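Local coordinates for protein ribosomal RNA small subunit methyltransferase E (Neisseria gonorrhoeae, PDB 5VM8) that probably methylates a uridine of 16S ribosomal RNA at its N3 position, taking the methyl group from S-adenosyl methionine, at residues K103-E106 with A111-P114; E138-A143 with N150-V155. One frame throughout, in Å; residues are numbered along the deposited sequence.

Contact 1: residues K103-E106 with A111-P114; sequences KSVE and AIQP
The last turn of helix 94-106 stands over the start of strand 111-116, with the CA atoms of Ser104 and Ile112 9.1 Å apart, a spacing bridged mainly by the Ile112 side chain. This is the second half of a beta-alpha-beta unit in the SPOUT methyltransferase domain: strand 85-90 leads into the helix, and four residues of loop return the chain to the neighbouring parallel strand. The touching area is small and buried. Ile112 sends its longer branch end-on at the helix. CG1 lies opposite the carbonyl carbon, beside the backbone N (chi1 -64°), and CD1 continues outward to face Ser104 and Val105 together. The strand backbone that carries this side chain is itself held from the flank, since Ile112 shares backbone hydrogen bonds with Pro154 and Leu156. On the helix, the Ser104 hydroxyl sits between its own backbone N and carbonyl carbon (chi1 86°). OG meets the isoleucine methyl by van der Waals contact, and makes a weak hydrogen bond back to Leu101 O in the preceding turn; no hydrogen bond crosses from helix to strand. Around this point Leu87 of strand 85-90 and Ile238 of helix 232-244 touch Ser104, while Ala143 of helix 128-147 packs on Val105. The Val105 carbonyl oxygen, for its part, accepts a hydrogen bond from Arg149 NH1. The second touch is made by the Val105 methyl that sits beside its own backbone N. Ile112 CD1 thus comes within 4.0 Å of Ser104 OG, and within 4.2 Å of Val105 CG2, a loose apolar contact.

Contact 2: residues E138-A143 with N150-V155; sequences EIVISA and NTVPPV
Leaving helix 128-147, the chain returns past it as an irregular, extended segment in a roughly opposite sense, at a slant, with Val140 facing Pro153 (CA atoms 7.3 Å apart) and Ile141 facing Val152 (CA atoms 6.4 Å apart). The contact is a helix and its own returning connection in the SPOUT methyltransferase domain, on the way to edge strand 159-160 of the parallel sheet. No hydrogen bond crosses the interface, and the contacts between side chains are apolar. Val140 carries most of it, using its two methyls on different partners. CG1, trans to the backbone N (chi1 163°), lies against the Pro153 ring, 3.8 Å from its CG, and also comes to 3.4 Å from the backbone oxygen Pro153 O, a van der Waals approach. Val140 CG2 reaches the other way along the segment to Val155 CG2 at 3.7 Å, the two side chains crossing obliquely. In Val155 this methyl is the one beside its own backbone N. Beyond the pair, Phe48 of strand 44-48 touches Val152, bringing in the PUA-like part of the chain, and Gln137 OE1 accepts a hydrogen bond from Val155 N. Val152 CG1 lies across both Val140 and Ile141, 4.1 Å from Val140 CG1 and 4.0 Å from Ile141 CG1, the latter being the base of the longer isoleucine branch.

How the contacts relate
From the N terminus, contact 1 closes first, joining helix 94-106 to strand 111-116 across a four-residue loop; contact 2 follows it in series, closing a short return from helix 128-147 without nesting or crossing. Despite this order the two are neighbours in space, their centres 8 Å apart, because helix 128-147 packs beside helix 94-106 and the returning segment runs along strand 111-116. The Val140 CG2 methyl meets both Val105 CG2 (3.7 Å) and Ile112 CD1 (4.0 Å), while Ile112 N probably hydrogen-bonds Pro154 O at 3.1 Å. Together they tie the two helices and the 150-155 connection to strand 111-116, near the edge of the parallel sheet.

Contact 1: residues K103-E106 with A111-P114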
loop_
_atom_site.group_PDB
_atom_site.type_symbol
_atom_site.label_atom_id
_atom_site.label_comp_id
_atom_site.label_asym_id
_atom_site.label_seq_id
_atom_site.Cartn_x
_atom_site.Cartn_y
_atom_site.Cartn_z
ATOM N N LYS A 103 5.998 3.952 2.384
ATOM C CA LYS A 103 6.710 3.084 3.318
ATOM C C LYS A 103 5.831 1.939 3.795
ATOM O O LYS A 103 6.336 0.844 4.065
ATOM C CB LYS A 103 7.252 3.881 4.506
ATOM C CG LYS A 103 8.630 4.502 4.248
ATOM C CD LYS A 103 8.569 5.447 3.064
ATOM C CE LYS A 103 9.865 6.135 2.799
ATOM N NZ LYS A 103 10.692 5.263 1.900
ATOM N N SER A 104 4.517 2.165 3.890
ATOM C CA SER A 104 3.614 1.104 4.293
ATOM C C SER A 104 3.601 -0.024 3.257
ATOM O O SER A 104 3.430 -1.201 3.619
ATOM C CB SER A 104 2.213 1.695 4.575
ATOM O OG SER A 104 1.412 1.794 3.417
ATOM N N VAL A 105 3.780 0.318 1.976
ATOM C CA VAL A 105 3.920 -0.687 0.921
ATOM C C VAL A 105 5.239 -1.440 1.067
ATOM O O VAL A 105 5.280 -2.666 0.942
ATOM C CB VAL A 105 3.798 -0.033 -0.472
ATOM C CG1 VAL A 105 4.163 -1.032 -1.564
ATOM C CG2 VAL A 105 2.362 0.511 -0.689
ATOM N N GLU A 106 6.340 -0.725 1.314
ATOM C CA GLU A 106 7.604 -1.410 1.563
ATOM C C GLU A 106 7.482 -2.353 2.747
ATOM O O GLU A 106 8.095 -3.426 2.749
ATOM C CB GLU A 106 8.748 -0.428 1.830
ATOM C CG GLU A 106 9.120 0.490 0.669
ATOM C CD GLU A 106 10.076 1.608 1.111
ATOM O OE1 GLU A 106 10.987 1.339 1.929
ATOM O OE2 GLU A 106 9.868 2.767 0.735
ATOM N N ALA A 111 -3.646 -3.699 1.907
ATOM C CA ALA A 111 -4.615 -2.809 1.285
ATOM C C ALA A 111 -4.627 -1.488 2.036
ATOM O O ALA A 111 -4.245 -1.410 3.202
ATOM C CB ALA A 111 -6.018 -3.430 1.263
ATOM N N ILE A 112 -5.087 -0.450 1.345
ATOM C CA ILE A 112 -5.119 0.909 1.866
ATOM C C ILE A 112 -6.486 1.514 1.562
ATOM O O ILE A 112 -6.939 1.505 0.410
ATOM C CB ILE A 112 -3.988 1.774 1.277
ATOM C CG1 ILE A 112 -2.627 1.227 1.720
ATOM C CG2 ILE A 112 -4.160 3.227 1.706
ATOM C CD1 ILE A 112 -1.484 1.509 0.732
ATOM N N GLN A 113 -7.158 1.995 2.606
ATOM C CA GLN A 113 -8.486 2.596 2.519
ATOM C C GLN A 113 -8.351 4.044 2.965
ATOM O O GLN A 113 -8.388 4.338 4.166
ATOM C CB GLN A 113 -9.502 1.827 3.370
ATOM C CG GLN A 113 -10.914 2.423 3.397
ATOM C CD GLN A 113 -11.582 2.455 2.034
ATOM O OE1 GLN A 113 -12.142 1.451 1.575
ATOM N NE2 GLN A 113 -11.516 3.608 1.370
ATOM N N PRO A 114 -8.158 4.979 2.039
ATOM C CA PRO A 114 -8.127 6.396 2.425
ATOM C C PRO A 114 -9.514 6.868 2.827
ATOM O O PRO A 114 -10.510 6.537 2.177
ATOM C CB PRO A 114 -7.656 7.100 1.150
ATOM C CG PRO A 114 -8.124 6.198 0.039
ATOM C CD PRO A 114 -8.078 4.791 0.580
#

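Contact 2: residues E138-A143 with N150-V155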
loop_
_atom_site.group_PDB
_atom_site.type_symbol
_atom_site.label_atom_id
_atom_site.label_comp_id
_atom_site.label_asym_id
_atom_site.label_seq_id
_atom_site.Cartn_x
_atom_site.Cartn_y
_atom_site.Cartn_z
ATOM N N GLU A 138 -0.273 5.433 -8.061
ATOM C CA GLU A 138 1.033 5.405 -8.719
ATOM C C GLU A 138 2.183 5.345 -7.709
ATOM O O GLU A 138 3.216 4.717 -7.979
ATOM C CB GLU A 138 1.188 6.616 -9.655
ATOM N N ILE A 139 2.055 6.016 -6.557
ATOM C CA ILE A 139 3.106 5.888 -5.545
ATOM C C ILE A 139 3.185 4.450 -5.039
ATOM O O ILE A 139 4.275 3.896 -4.860
ATOM C CB ILE A 139 2.891 6.882 -4.394
ATOM C CG1 ILE A 139 3.167 8.309 -4.847
ATOM C CG2 ILE A 139 3.761 6.525 -3.182
ATOM C CD1 ILE A 139 2.564 9.348 -3.896
ATOM N N VAL A 140 2.034 3.817 -4.832
ATOM C CA VAL A 140 2.007 2.426 -4.393
ATOM C C VAL A 140 2.649 1.514 -5.439
ATOM O O VAL A 140 3.401 0.591 -5.109
ATOM C CB VAL A 140 0.559 2.017 -4.069
ATOM C CG1 VAL A 140 0.414 0.491 -4.008
ATOM C CG2 VAL A 140 0.113 2.674 -2.752
ATOM N N ILE A 141 2.337 1.738 -6.714
ATOM C CA ILE A 141 2.868 0.888 -7.772
ATOM C C ILE A 141 4.386 0.995 -7.824
ATOM O O ILE A 141 5.104 -0.015 -7.934
ATOM C CB ILE A 141 2.216 1.281 -9.106
ATOM C CG1 ILE A 141 0.777 0.769 -9.141
ATOM C CG2 ILE A 141 3.048 0.789 -10.303
ATOM C CD1 ILE A 141 -0.078 1.430 -10.202
ATOM N N SER A 142 4.897 2.223 -7.740
ATOM C CA SER A 142 6.337 2.433 -7.751
ATOM C C SER A 142 7.005 1.739 -6.572
ATOM O O SER A 142 8.086 1.152 -6.721
ATOM C CB SER A 142 6.638 3.927 -7.727
ATOM O OG SER A 142 6.353 4.485 -8.993
ATOM N N ALA A 143 6.363 1.781 -5.401
ATOM C CA ALA A 143 6.938 1.156 -4.219
ATOM C C ALA A 143 6.981 -0.348 -4.370
ATOM O O ALA A 143 7.902 -0.991 -3.858
ATOM C CB ALA A 143 6.152 1.549 -2.959
ATOM N N ASN A 150 5.374 -8.375 -6.120
ATOM C CA ASN A 150 4.646 -8.713 -7.330
ATOM C C ASN A 150 3.144 -8.664 -7.121
ATOM O O ASN A 150 2.383 -8.930 -8.061
ATOM C CB ASN A 150 5.086 -10.081 -7.840
ATOM C CG ASN A 150 6.516 -10.067 -8.317
ATOM O OD1 ASN A 150 7.054 -9.017 -8.671
ATOM N ND2 ASN A 150 7.146 -11.220 -8.312
ATOM N N THR A 151 2.715 -8.363 -5.898
ATOM C CA THR A 151 1.323 -8.121 -5.568
ATOM C C THR A 151 1.206 -6.649 -5.225
ATOM O O THR A 151 1.979 -6.135 -4.412
ATOM C CB THR A 151 0.882 -8.998 -4.402
ATOM O OG1 THR A 151 1.058 -10.364 -4.783
ATOM C CG2 THR A 151 -0.580 -8.755 -4.096
ATOM N N VAL A 152 0.291 -5.948 -5.900
ATOM C CA VAL A 152 0.118 -4.518 -5.735
ATOM C C VAL A 152 -1.076 -4.295 -4.797
ATOM O O VAL A 152 -2.193 -4.711 -5.144
ATOM C CB VAL A 152 -0.094 -3.801 -7.076
ATOM C CG1 VAL A 152 -0.435 -2.332 -6.848
ATOM C CG2 VAL A 152 1.157 -3.928 -7.942
ATOM N N PRO A 153 -0.874 -3.736 -3.614
ATOM C CA PRO A 153 -2.011 -3.457 -2.730
ATOM C C PRO A 153 -2.896 -2.394 -3.350
ATOM O O PRO A 153 -2.392 -1.403 -3.893
ATOM C CB PRO A 153 -1.354 -2.960 -1.427
ATOM C CG PRO A 153 0.066 -2.601 -1.777
ATOM C CD PRO A 153 0.431 -3.401 -3.007
ATOM N N PRO A 154 -4.214 -2.579 -3.333
ATOM C CA PRO A 154 -5.105 -1.554 -3.901
ATOM C C PRO A 154 -5.188 -0.329 -3.006
ATOM O O PRO A 154 -5.077 -0.418 -1.782
ATOM C CB PRO A 154 -6.463 -2.264 -3.967
ATOM C CG PRO A 154 -6.410 -3.235 -2.805
ATOM C CD PRO A 154 -4.960 -3.703 -2.738
ATOM N N VAL A 155 -5.351 0.831 -3.630
ATOM C CA VAL A 155 -5.771 2.034 -2.915
ATOM C C VAL A 155 -7.263 2.173 -3.196
ATOM O O VAL A 155 -7.671 2.459 -4.326
ATOM C CB VAL A 155 -4.992 3.282 -3.349
ATOM C CG1 VAL A 155 -5.355 4.457 -2.454
ATOM C CG2 VAL A 155 -3.474 3.029 -3.363
#